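Local coordinates for protein PLP-Dependent L-Arginine Hydroxylase MppP (Streptomyces wadayamensis, PDB 6C9B) that uses pyridoxal 5'-phosphate to oxidise L-arginine, as an oxidase rather than an oxygenase, giving 4-hydroxy-2-ketoarginine and 2-ketoarginine, at residues B[25-31]-B[352-357]; B[159-163]-B[305-311]; B[333-339]-B[349-353]. All coordinates share one frame; numbering follows the deposited sequence.

Contact 1: residues B[25-31]-B[352-357]; sequences IADGHAR and RIALSR. With EGV ((4S)-5-carbamimidamido-4-hydroxy-2-oxopentanoic acid), chain F.
Arg-352 and Gly-28 meet at the carboxylate of the bound product EGV, in the active site of a PLP enzyme with the aspartate aminotransferase fold. Arg-352 donates from NH1 to EGV O12 (2.8 Å) and from NH2 to O11, the two-pronged grip by which aminotransferases of this family hold the alpha-carboxylate of their substrates. Gly-28 N donates a second bond to O12, and His-29 NE2 reaches the product hydroxyl O08 at 2.7 Å near the plane of its ring; Asp-227 holds the other ring nitrogen, ND1. Arg-352 NH1 also donates to Ala-26 O (3.0 Å), which lies in the guanidinium plane and helps fix the rotation of the group.

Further out, two backbone bonds of 2.9 Å, Ala-354 N to Ile-25 O and Arg-31 N to Ser-356 O, join the segments, and Arg-357 adds its side chain. Its NH2 donates to Asp-27 O at 2.8 Å and forms a longer salt bridge with Asp-27 OD1, while NE is held by Asn-24 O. One face of this guanidinium lies against Ala-354 CB and the opposite one carries Arg-31 CD over its centre. The two arginine planes stand 84° apart, both charges probably offset by Asp-27. Asp-27 OD1 takes Arg-31 NE on its syn lone pair at 3.0 Å and His-29 N on its anti lone pair, closing an Asx turn.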
loop_
_atom_site.group_PDB
_atom_site.type_symbol
_atom_site.label_atom_id
_atom_site.label_comp_id
_atom_site.label_asym_id
_atom_site.label_seq_id
_atom_site.Cartn_x
_atom_site.Cartn_y
_atom_site.Cartn_z
ATOM N N ILE B 25 9.040 -14.905 -16.274
ATOM C CA ILE B 25 9.115 -15.956 -15.250
ATOM C C ILE B 25 9.936 -15.422 -14.082
ATOM O O ILE B 25 10.682 -16.157 -13.417
ATOM C CB ILE B 25 9.691 -17.273 -15.812
ATOM C CG1 ILE B 25 11.015 -17.018 -16.560
ATOM C CG2 ILE B 25 8.654 -17.939 -16.711
ATOM C CD1 ILE B 25 11.820 -18.284 -16.824
ATOM N N ALA B 26 9.764 -14.135 -13.799
ATOM C CA ALA B 26 10.547 -13.435 -12.798
ATOM C C ALA B 26 9.766 -13.241 -11.500
ATOM O O ALA B 26 10.044 -13.919 -10.504
ATOM C CB ALA B 26 11.017 -12.072 -13.316
ATOM N N ASP B 27 8.816 -12.307 -11.473
ATOM C CA ASP B 27 8.184 -12.023 -10.191
ATOM C C ASP B 27 7.329 -13.209 -9.756
ATOM O O ASP B 27 6.866 -14.021 -10.564
ATOM C CB ASP B 27 7.331 -10.760 -10.242
ATOM C CG ASP B 27 6.156 -10.918 -11.148
ATOM O OD1 ASP B 27 5.245 -11.705 -10.799
ATOM O OD2 ASP B 27 6.153 -10.243 -12.196
ATOM N N GLY B 28 7.128 -13.304 -8.457
ATOM C CA GLY B 28 6.490 -14.487 -7.933
ATOM C C GLY B 28 4.990 -14.446 -7.887
ATOM O O GLY B 28 4.380 -15.432 -7.464
ATOM N N HIS B 29 4.375 -13.352 -8.339
ATOM C CA HIS B 29 2.931 -13.227 -8.301
ATOM C C HIS B 29 2.277 -14.309 -9.155
ATOM O O HIS B 29 2.885 -14.876 -10.070
ATOM C CB HIS B 29 2.495 -11.859 -8.813
ATOM C CG HIS B 29 2.996 -10.727 -7.970
ATOM N ND1 HIS B 29 2.428 -9.472 -7.996
ATOM C CD2 HIS B 29 4.020 -10.658 -7.084
ATOM C CE1 HIS B 29 3.074 -8.680 -7.157
ATOM N NE2 HIS B 29 4.040 -9.376 -6.587
ATOM N N ALA B 30 1.022 -14.606 -8.838
ATOM C CA ALA B 30 0.293 -15.629 -9.582
ATOM C C ALA B 30 -0.307 -15.029 -10.847
ATOM O O ALA B 30 -1.133 -14.105 -10.778
ATOM C CB ALA B 30 -0.787 -16.254 -8.703
ATOM N N ARG B 31 0.097 -15.574 -11.997
ATOM C CA ARG B 31 -0.357 -15.082 -13.286
ATOM C C ARG B 31 -0.901 -16.199 -14.185
ATOM O O ARG B 31 -1.137 -15.957 -15.375
ATOM C CB ARG B 31 0.793 -14.308 -13.963
ATOM C CG ARG B 31 1.382 -13.166 -13.055
ATOM C CD ARG B 31 2.480 -12.334 -13.720
ATOM N NE ARG B 31 3.068 -11.372 -12.771
ATOM C CZ ARG B 31 2.517 -10.200 -12.456
ATOM N NH1 ARG B 31 1.361 -9.829 -12.996
ATOM N NH2 ARG B 31 3.121 -9.396 -11.594
ATOM N N ARG B 352 16.225 -17.677 -10.336
ATOM C CA ARG B 352 14.938 -18.107 -9.804
ATOM C C ARG B 352 13.892 -18.015 -10.904
ATOM O O ARG B 352 13.847 -17.031 -11.645
ATOM C CB ARG B 352 14.504 -17.254 -8.597
ATOM C CG ARG B 352 13.445 -17.922 -7.748
ATOM C CD ARG B 352 12.787 -16.952 -6.756
ATOM N NE ARG B 352 11.925 -15.999 -7.461
ATOM C CZ ARG B 352 11.078 -15.157 -6.863
ATOM N NH1 ARG B 352 10.337 -14.338 -7.590
ATOM N NH2 ARG B 352 10.968 -15.126 -5.538
ATOM N N ILE B 353 13.061 -19.053 -11.003
ATOM C CA ILE B 353 11.989 -19.175 -11.992
ATOM C C ILE B 353 10.642 -19.164 -11.278
ATOM O O ILE B 353 10.454 -19.885 -10.291
ATOM C CB ILE B 353 12.149 -20.479 -12.794
ATOM C CG1 ILE B 353 13.466 -20.461 -13.556
ATOM C CG2 ILE B 353 10.986 -20.709 -13.742
ATOM C CD1 ILE B 353 13.790 -21.814 -14.178
ATOM N N ALA B 354 9.710 -18.358 -11.784
ATOM C CA ALA B 354 8.351 -18.303 -11.262
ATOM C C ALA B 354 7.502 -19.431 -11.825
ATOM O O ALA B 354 7.449 -19.633 -13.042
ATOM C CB ALA B 354 7.691 -16.971 -11.628
ATOM N N LEU B 355 6.829 -20.158 -10.937
ATOM C CA LEU B 355 6.021 -21.309 -11.325
ATOM C C LEU B 355 4.527 -20.996 -11.400
ATOM O O LEU B 355 3.769 -21.791 -11.973
ATOM C CB LEU B 355 6.238 -22.458 -10.349
ATOM C CG LEU B 355 7.665 -23.006 -10.228
ATOM C CD1 LEU B 355 7.657 -24.168 -9.253
ATOM C CD2 LEU B 355 8.226 -23.458 -11.575
ATOM N N SER B 356 4.085 -19.869 -10.829
ATOM C CA SER B 356 2.667 -19.495 -10.899
ATOM C C SER B 356 2.416 -18.819 -12.238
ATOM O O SER B 356 2.202 -17.609 -12.342
ATOM C CB SER B 356 2.273 -18.595 -9.737
ATOM O OG SER B 356 2.363 -19.318 -8.519
ATOM N N ARG B 357 2.424 -19.664 -13.271
ATOM C CA ARG B 357 2.376 -19.279 -14.669
ATOM C C ARG B 357 1.629 -20.373 -15.405
ATOM O O ARG B 357 1.697 -21.542 -15.031
ATOM C CB ARG B 357 3.767 -19.147 -15.299
ATOM C CG ARG B 357 4.642 -18.068 -14.698
ATOM C CD ARG B 357 4.062 -16.731 -14.984
ATOM N NE ARG B 357 4.971 -15.652 -14.602
ATOM C CZ ARG B 357 5.085 -15.154 -13.382
ATOM N NH1 ARG B 357 4.344 -15.609 -12.367
ATOM N NH2 ARG B 357 5.950 -14.184 -13.182
HETATM C C10 EGV F . 8.677 -12.247 -5.413
HETATM C C02 EGV F . 7.149 -7.444 -5.105
HETATM C C03 EGV F . 8.088 -5.830 -3.446
HETATM C C06 EGV F . 7.119 -8.811 -4.450
HETATM C C07 EGV F . 8.181 -9.681 -5.158
HETATM C C09 EGV F . 8.388 -11.068 -4.496
HETATM N N01 EGV F . 8.246 -6.612 -4.630
HETATM N N04 EGV F . 9.153 -5.014 -2.992
HETATM N N05 EGV F . 6.968 -5.895 -2.757
HETATM O O08 EGV F . 5.880 -9.374 -4.607
HETATM O O11 EGV F . 8.674 -13.350 -4.900
HETATM O O12 EGV F . 8.901 -12.099 -6.630
HETATM O O13 EGV F . 8.328 -11.240 -3.283
HETATM O O HOH W 1 11.667 -15.875 -10.307
HETATM O O HOH W 2 5.427 -17.798 -9.084
HETATM O O HOH W 3 2.875 -17.408 -6.588
#

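Contact 2: residues B[159-163]-B[305-311]; sequences NNPTG and SRSSVER
Thr-162 CG2 rests on one face of the Arg-311 guanidinium, toward its rim, 3.6 Å from NH2. The two side chains run alongside each other and point the same way. Arg-311 bends at chi3 (-66°), which swings the planar group over the methyl while its CD packs against Pro-161 CG at 3.9 Å. The charge of Arg-311 is answered by Asp-302 through NE, and Thr-162 OG1 turns to Glu-134. Val-309 turns its methyl CG2 to two oxygens, Pro-161 O and Asn-160 OD1, in van der Waals contact, crossing the asparagine side chain at about a right angle.

The segment 159-163 carries the cis Asn-Pro peptide familiar from aspartate aminotransferase and its relatives, before Pro-161, and Gly-163 N is bonded back to Asn-159 O. It follows strand 152-156 of the large sheet and here meets the strand 309-314 of the smaller one. Asn-160 ND2 binds both the product carboxylate and O3 of the cofactor on the modified residue at position 221.

Polar contact between the segments runs through water. Water 4 is bonded to Pro-161 O (2.8 Å), Ser-305 OG, Ser-307 OG and Val-309 O; water 5 links Gly-163 O to Arg-306 N. Gly-163 has no side chain where Ser-305 OG comes within 3.4 Å of its CA, and its positive phi (74°) suits glycine. The Ser-305 hydroxyl OG sits anti to its own backbone nitrogen (chi1 -177°) and accepts from Ser-307 N at 3.2 Å, forming an ST turn.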
loop_
_atom_site.group_PDB
_atom_site.type_symbol
_atom_site.label_atom_id
_atom_site.label_comp_id
_atom_site.label_asym_id
_atom_site.label_seq_id
_atom_site.Cartn_x
_atom_site.Cartn_y
_atom_site.Cartn_z
ATOM N N ASN B 159 10.145 -20.437 3.294
ATOM C CA ASN B 159 11.027 -19.356 2.894
ATOM C C ASN B 159 10.892 -19.105 1.402
ATOM O O ASN B 159 10.585 -20.007 0.609
ATOM C CB ASN B 159 12.479 -19.649 3.244
ATOM C CG ASN B 159 13.355 -18.382 3.239
ATOM O OD1 ASN B 159 12.854 -17.220 3.183
ATOM N ND2 ASN B 159 14.658 -18.580 3.310
ATOM N N ASN B 160 11.103 -17.866 1.049
ATOM C CA ASN B 160 11.257 -17.393 -0.329
ATOM C C ASN B 160 12.703 -16.964 -0.406
ATOM O O ASN B 160 13.074 -15.990 0.260
ATOM C CB ASN B 160 10.315 -16.219 -0.582
ATOM C CG ASN B 160 10.420 -15.663 -1.959
ATOM O OD1 ASN B 160 11.227 -16.106 -2.780
ATOM N ND2 ASN B 160 9.554 -14.718 -2.247
ATOM N N PRO B 161 13.574 -17.630 -1.171
ATOM C CA PRO B 161 13.288 -18.452 -2.350
ATOM C C PRO B 161 13.386 -19.964 -2.214
ATOM O O PRO B 161 13.182 -20.702 -3.179
ATOM C CB PRO B 161 14.356 -17.953 -3.328
ATOM C CG PRO B 161 15.544 -17.742 -2.435
ATOM C CD PRO B 161 14.978 -17.171 -1.159
ATOM N N THR B 162 13.683 -20.464 -1.027
ATOM C CA THR B 162 14.108 -21.844 -0.895
ATOM C C THR B 162 12.973 -22.825 -0.645
ATOM O O THR B 162 13.183 -24.037 -0.784
ATOM C CB THR B 162 15.078 -21.994 0.271
ATOM O OG1 THR B 162 14.338 -21.796 1.485
ATOM C CG2 THR B 162 16.251 -21.019 0.174
ATOM N N GLY B 163 11.806 -22.341 -0.245
ATOM C CA GLY B 163 10.696 -23.199 0.137
ATOM C C GLY B 163 10.834 -23.893 1.472
ATOM O O GLY B 163 9.963 -24.695 1.828
ATOM N N SER B 305 11.243 -28.506 -2.220
ATOM C CA SER B 305 10.381 -27.321 -2.171
ATOM C C SER B 305 9.041 -27.591 -2.833
ATOM O O SER B 305 8.955 -28.261 -3.873
ATOM C CB SER B 305 11.041 -26.137 -2.865
ATOM O OG SER B 305 10.208 -24.978 -2.752
ATOM N N ARG B 306 7.987 -27.047 -2.225
ATOM C CA ARG B 306 6.652 -27.018 -2.817
ATOM C C ARG B 306 6.177 -25.602 -3.100
ATOM O O ARG B 306 5.008 -25.397 -3.431
ATOM C CB ARG B 306 5.680 -27.749 -1.890
ATOM C CG ARG B 306 6.108 -29.195 -1.675
ATOM C CD ARG B 306 5.168 -29.994 -0.839
ATOM N NE ARG B 306 4.859 -31.250 -1.519
ATOM C CZ ARG B 306 4.463 -32.361 -0.909
ATOM N NH1 ARG B 306 4.330 -32.390 0.411
ATOM N NH2 ARG B 306 4.207 -33.452 -1.624
ATOM N N SER B 307 7.057 -24.608 -2.999
ATOM C CA SER B 307 6.633 -23.238 -3.207
ATOM C C SER B 307 6.504 -22.935 -4.701
ATOM O O SER B 307 6.896 -23.720 -5.574
ATOM C CB SER B 307 7.618 -22.281 -2.550
ATOM O OG SER B 307 8.657 -21.989 -3.456
ATOM N N SER B 308 5.966 -21.761 -4.985
ATOM C CA SER B 308 5.650 -21.362 -6.349
ATOM C C SER B 308 6.820 -20.720 -7.067
ATOM O O SER B 308 6.634 -20.149 -8.139
ATOM C CB SER B 308 4.477 -20.388 -6.367
ATOM O OG SER B 308 4.809 -19.194 -5.652
ATOM N N VAL B 309 8.015 -20.776 -6.494
ATOM C CA VAL B 309 9.215 -20.333 -7.175
ATOM C C VAL B 309 10.254 -21.446 -7.079
ATOM O O VAL B 309 10.219 -22.281 -6.178
ATOM C CB VAL B 309 9.748 -19.011 -6.599
ATOM C CG1 VAL B 309 8.704 -17.909 -6.751
ATOM C CG2 VAL B 309 10.133 -19.168 -5.087
ATOM N N GLU B 310 11.188 -21.445 -8.032
ATOM C CA GLU B 310 12.156 -22.533 -8.151
ATOM C C GLU B 310 13.537 -21.971 -8.442
ATOM O O GLU B 310 13.736 -21.310 -9.464
ATOM C CB GLU B 310 11.728 -23.508 -9.265
ATOM C CG GLU B 310 12.695 -24.630 -9.567
ATOM C CD GLU B 310 12.672 -25.765 -8.541
ATOM O OE1 GLU B 310 12.007 -25.646 -7.489
ATOM O OE2 GLU B 310 13.344 -26.781 -8.790
ATOM N N ARG B 311 14.506 -22.311 -7.599
ATOM C CA ARG B 311 15.905 -21.964 -7.844
ATOM C C ARG B 311 16.560 -23.008 -8.732
ATOM O O ARG B 311 16.329 -24.212 -8.588
ATOM C CB ARG B 311 16.695 -21.869 -6.538
ATOM C CG ARG B 311 16.213 -20.780 -5.589
ATOM C CD ARG B 311 17.277 -20.485 -4.548
ATOM N NE ARG B 311 17.505 -21.613 -3.654
ATOM C CZ ARG B 311 18.445 -21.623 -2.711
ATOM N NH1 ARG B 311 19.238 -20.576 -2.587
ATOM N NH2 ARG B 311 18.607 -22.676 -1.916
HETATM O O HOH W 4 11.452 -22.818 -3.787
HETATM O O HOH W 5 7.922 -25.502 0.226
#

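Contact 3: residues B[333-339]-B[349-353]; sequences ALPCRQF and HMVRI. With EGV ((4S)-5-carbamimidamido-4-hydroxy-2-oxopentanoic acid), chain F.
Leu-334 and Phe-339 both press on one end of Arg-352, the leucine alongside it and the phenylalanine across it. Leu-334 points the same way as the arginine and sets CD2 over a face of the guanidinium, 3.6 Å from Arg-352 NH1. Phe-339 crosses at about a right angle, with ring and guanidinium planes 40° apart. Its CZ covers the same guanidinium face as Leu-334 CD2, while Arg-352 NH2 meets the ring edge near its plane, 3.5 Å from Phe-339 CZ. Phe-339 CZ also touches Arg-352 CD at 3.6 Å. Leu-334 has its CG opposite the backbone nitrogen (chi1 -160°), which carries CD2 out along the arginine.

The antiparallel strands 331-335 and 350-354 make a hairpin-like pair in the sheet of the small domain, and it presents Arg-352 to the EGV carboxylate. Leu-334 and Arg-352 are a hydrogen-bonded pair, Arg-352 N donating to Leu-334 O at 2.7 Å and Leu-334 N to Arg-352 O; as directly opposed residues, their side chains lie on the same face. Pro-335 and Val-351 form the next, non-hydrogen-bonded pair.

Beyond the proline, Cys-336 N still reaches Met-350 O (3.1 Å), although from above the carbonyl plane. Its side chain points toward the neighbouring strand: Cys-336 CB lies against Met-350 CB at 3.7 Å, and SG extends over the backbone to Arg-352 CB, 4.0 Å away.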
loop_
_atom_site.group_PDB
_atom_site.type_symbol
_atom_site.label_atom_id
_atom_site.label_comp_id
_atom_site.label_asym_id
_atom_site.label_seq_id
_atom_site.Cartn_x
_atom_site.Cartn_y
_atom_site.Cartn_z
ATOM N N ALA B 333 13.880 -14.020 -16.219
ATOM C CA ALA B 333 13.963 -14.695 -14.938
ATOM C C ALA B 333 14.552 -13.723 -13.912
ATOM O O ALA B 333 14.563 -12.503 -14.129
ATOM C CB ALA B 333 14.781 -15.982 -15.087
ATOM N N LEU B 334 14.992 -14.249 -12.775
ATOM C CA LEU B 334 15.498 -13.403 -11.704
ATOM C C LEU B 334 16.848 -13.917 -11.219
ATOM O O LEU B 334 16.938 -15.075 -10.765
ATOM C CB LEU B 334 14.475 -13.380 -10.572
ATOM C CG LEU B 334 14.488 -12.276 -9.548
ATOM C CD1 LEU B 334 14.311 -10.961 -10.243
ATOM C CD2 LEU B 334 13.353 -12.545 -8.548
ATOM N N PRO B 335 17.922 -13.124 -11.286
ATOM C CA PRO B 335 19.173 -13.559 -10.649
ATOM C C PRO B 335 19.010 -13.648 -9.150
ATOM O O PRO B 335 18.281 -12.874 -8.530
ATOM C CB PRO B 335 20.185 -12.471 -11.017
ATOM C CG PRO B 335 19.517 -11.658 -12.125
ATOM C CD PRO B 335 18.048 -11.787 -11.894
ATOM N N CYS B 336 19.729 -14.581 -8.554
ATOM C CA CYS B 336 19.488 -14.870 -7.151
ATOM C C CYS B 336 20.331 -14.051 -6.183
ATOM O O CYS B 336 20.078 -14.140 -4.979
ATOM C CB CYS B 336 19.726 -16.344 -6.868
ATOM S SG CYS B 336 18.245 -17.276 -7.203
ATOM N N ARG B 337 21.356 -13.334 -6.657
ATOM C CA ARG B 337 22.277 -12.647 -5.751
ATOM C C ARG B 337 21.548 -11.936 -4.636
ATOM O O ARG B 337 21.927 -12.039 -3.462
ATOM C CB ARG B 337 23.121 -11.620 -6.504
ATOM C CG ARG B 337 24.328 -12.164 -7.219
ATOM C CD ARG B 337 25.066 -11.037 -7.958
ATOM N NE ARG B 337 25.571 -9.976 -7.074
ATOM C CZ ARG B 337 26.763 -9.976 -6.477
ATOM N NH1 ARG B 337 27.600 -10.991 -6.626
ATOM N NH2 ARG B 337 27.113 -8.956 -5.705
ATOM N N GLN B 338 20.515 -11.185 -4.978
ATOM C CA GLN B 338 20.000 -10.248 -3.985
ATOM C C GLN B 338 19.104 -10.877 -2.920
ATOM O O GLN B 338 18.807 -10.192 -1.934
ATOM C CB GLN B 338 19.283 -9.123 -4.684
ATOM C CG GLN B 338 20.305 -8.074 -5.151
ATOM C CD GLN B 338 19.892 -7.333 -6.393
ATOM O OE1 GLN B 338 19.270 -7.893 -7.296
ATOM N NE2 GLN B 338 20.239 -6.054 -6.448
ATOM N N PHE B 339 18.686 -12.139 -3.067
ATOM C CA PHE B 339 18.101 -12.847 -1.929
ATOM C C PHE B 339 19.122 -13.074 -0.830
ATOM O O PHE B 339 18.750 -13.253 0.337
ATOM C CB PHE B 339 17.563 -14.210 -2.354
ATOM C CG PHE B 339 16.412 -14.150 -3.314
ATOM C CD1 PHE B 339 15.121 -13.940 -2.871
ATOM C CD2 PHE B 339 16.630 -14.361 -4.664
ATOM C CE1 PHE B 339 14.063 -13.900 -3.761
ATOM C CE2 PHE B 339 15.576 -14.324 -5.560
ATOM C CZ PHE B 339 14.294 -14.096 -5.108
ATOM N N HIS B 349 25.516 -18.023 -8.656
ATOM C CA HIS B 349 25.400 -19.068 -9.663
ATOM C C HIS B 349 24.005 -19.668 -9.691
ATOM O O HIS B 349 23.838 -20.821 -10.077
ATOM C CB HIS B 349 26.469 -20.133 -9.434
ATOM C CG HIS B 349 27.859 -19.598 -9.586
ATOM N ND1 HIS B 349 28.411 -19.307 -10.816
ATOM C CD2 HIS B 349 28.793 -19.266 -8.665
ATOM C CE1 HIS B 349 29.633 -18.834 -10.644
ATOM N NE2 HIS B 349 29.886 -18.795 -9.349
ATOM N N MET B 350 22.996 -18.878 -9.312
ATOM C CA MET B 350 21.605 -19.301 -9.377
ATOM C C MET B 350 20.726 -18.241 -10.031
ATOM O O MET B 350 20.992 -17.034 -9.948
ATOM C CB MET B 350 21.068 -19.606 -7.993
ATOM C CG MET B 350 21.716 -20.821 -7.378
ATOM S SD MET B 350 21.071 -21.098 -5.707
ATOM C CE MET B 350 22.101 -19.991 -4.740
ATOM N N VAL B 351 19.657 -18.714 -10.684
ATOM C CA VAL B 351 18.515 -17.878 -11.041
ATOM C C VAL B 351 17.267 -18.489 -10.427
ATOM O O VAL B 351 17.227 -19.672 -10.080
ATOM C CB VAL B 351 18.311 -17.713 -12.563
ATOM C CG1 VAL B 351 19.521 -17.095 -13.204
ATOM C CG2 VAL B 351 18.016 -19.023 -13.198
ATOM N N ARG B 352 16.225 -17.677 -10.336
ATOM C CA ARG B 352 14.938 -18.107 -9.804
ATOM C C ARG B 352 13.892 -18.015 -10.904
ATOM O O ARG B 352 13.847 -17.031 -11.645
ATOM C CB ARG B 352 14.504 -17.254 -8.597
ATOM C CG ARG B 352 13.445 -17.922 -7.748
ATOM C CD ARG B 352 12.787 -16.952 -6.756
ATOM N NE ARG B 352 11.925 -15.999 -7.461
ATOM C CZ ARG B 352 11.078 -15.157 -6.863
ATOM N NH1 ARG B 352 10.337 -14.338 -7.590
ATOM N NH2 ARG B 352 10.968 -15.126 -5.538
ATOM N N ILE B 353 13.061 -19.053 -11.003
ATOM C CA ILE B 353 11.989 -19.175 -11.992
ATOM C C ILE B 353 10.642 -19.164 -11.278
ATOM O O ILE B 353 10.454 -19.885 -10.291
ATOM C CB ILE B 353 12.149 -20.479 -12.794
ATOM C CG1 ILE B 353 13.466 -20.461 -13.556
ATOM C CG2 ILE B 353 10.986 -20.709 -13.742
ATOM C CD1 ILE B 353 13.790 -21.814 -14.178
HETATM C C10 EGV F . 8.677 -12.247 -5.413
HETATM C C02 EGV F . 7.149 -7.444 -5.105
HETATM C C03 EGV F . 8.088 -5.830 -3.446
HETATM C C06 EGV F . 7.119 -8.811 -4.450
HETATM C C07 EGV F . 8.181 -9.681 -5.158
HETATM C C09 EGV F . 8.388 -11.068 -4.496
HETATM N N01 EGV F . 8.246 -6.612 -4.630
HETATM N N04 EGV F . 9.153 -5.014 -2.992
HETATM N N05 EGV F . 6.968 -5.895 -2.757
HETATM O O08 EGV F . 5.880 -9.374 -4.607
HETATM O O11 EGV F . 8.674 -13.350 -4.900
HETATM O O12 EGV F . 8.901 -12.099 -6.630
HETATM O O13 EGV F . 8.328 -11.240 -3.283
HETATM O O HOH W 6 22.666 -14.396 -9.420
#

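The three contacts cluster within 11 to 12 Å of one another, centre to centre, around the smaller sheet, where strand 350-354 runs between strands 331-335 and 309-314. Contacts 1 and 3 share Arg-352 and Ile-353 on that central strand; contact 2 joins its other neighbour to the turn after strand 152-156 of the large sheet. Backbone bonds from Ile-353 N to Glu-310 O and Leu-355 N to Ser-308 O probably tie contacts 1 and 2 together. Along the chain, contact 2 closes before contact 3 opens, and contact 1 spans both. The loop after strand 23-24, the turn after strand 152-156 and strand 350-354 thus converge on the product carboxylate.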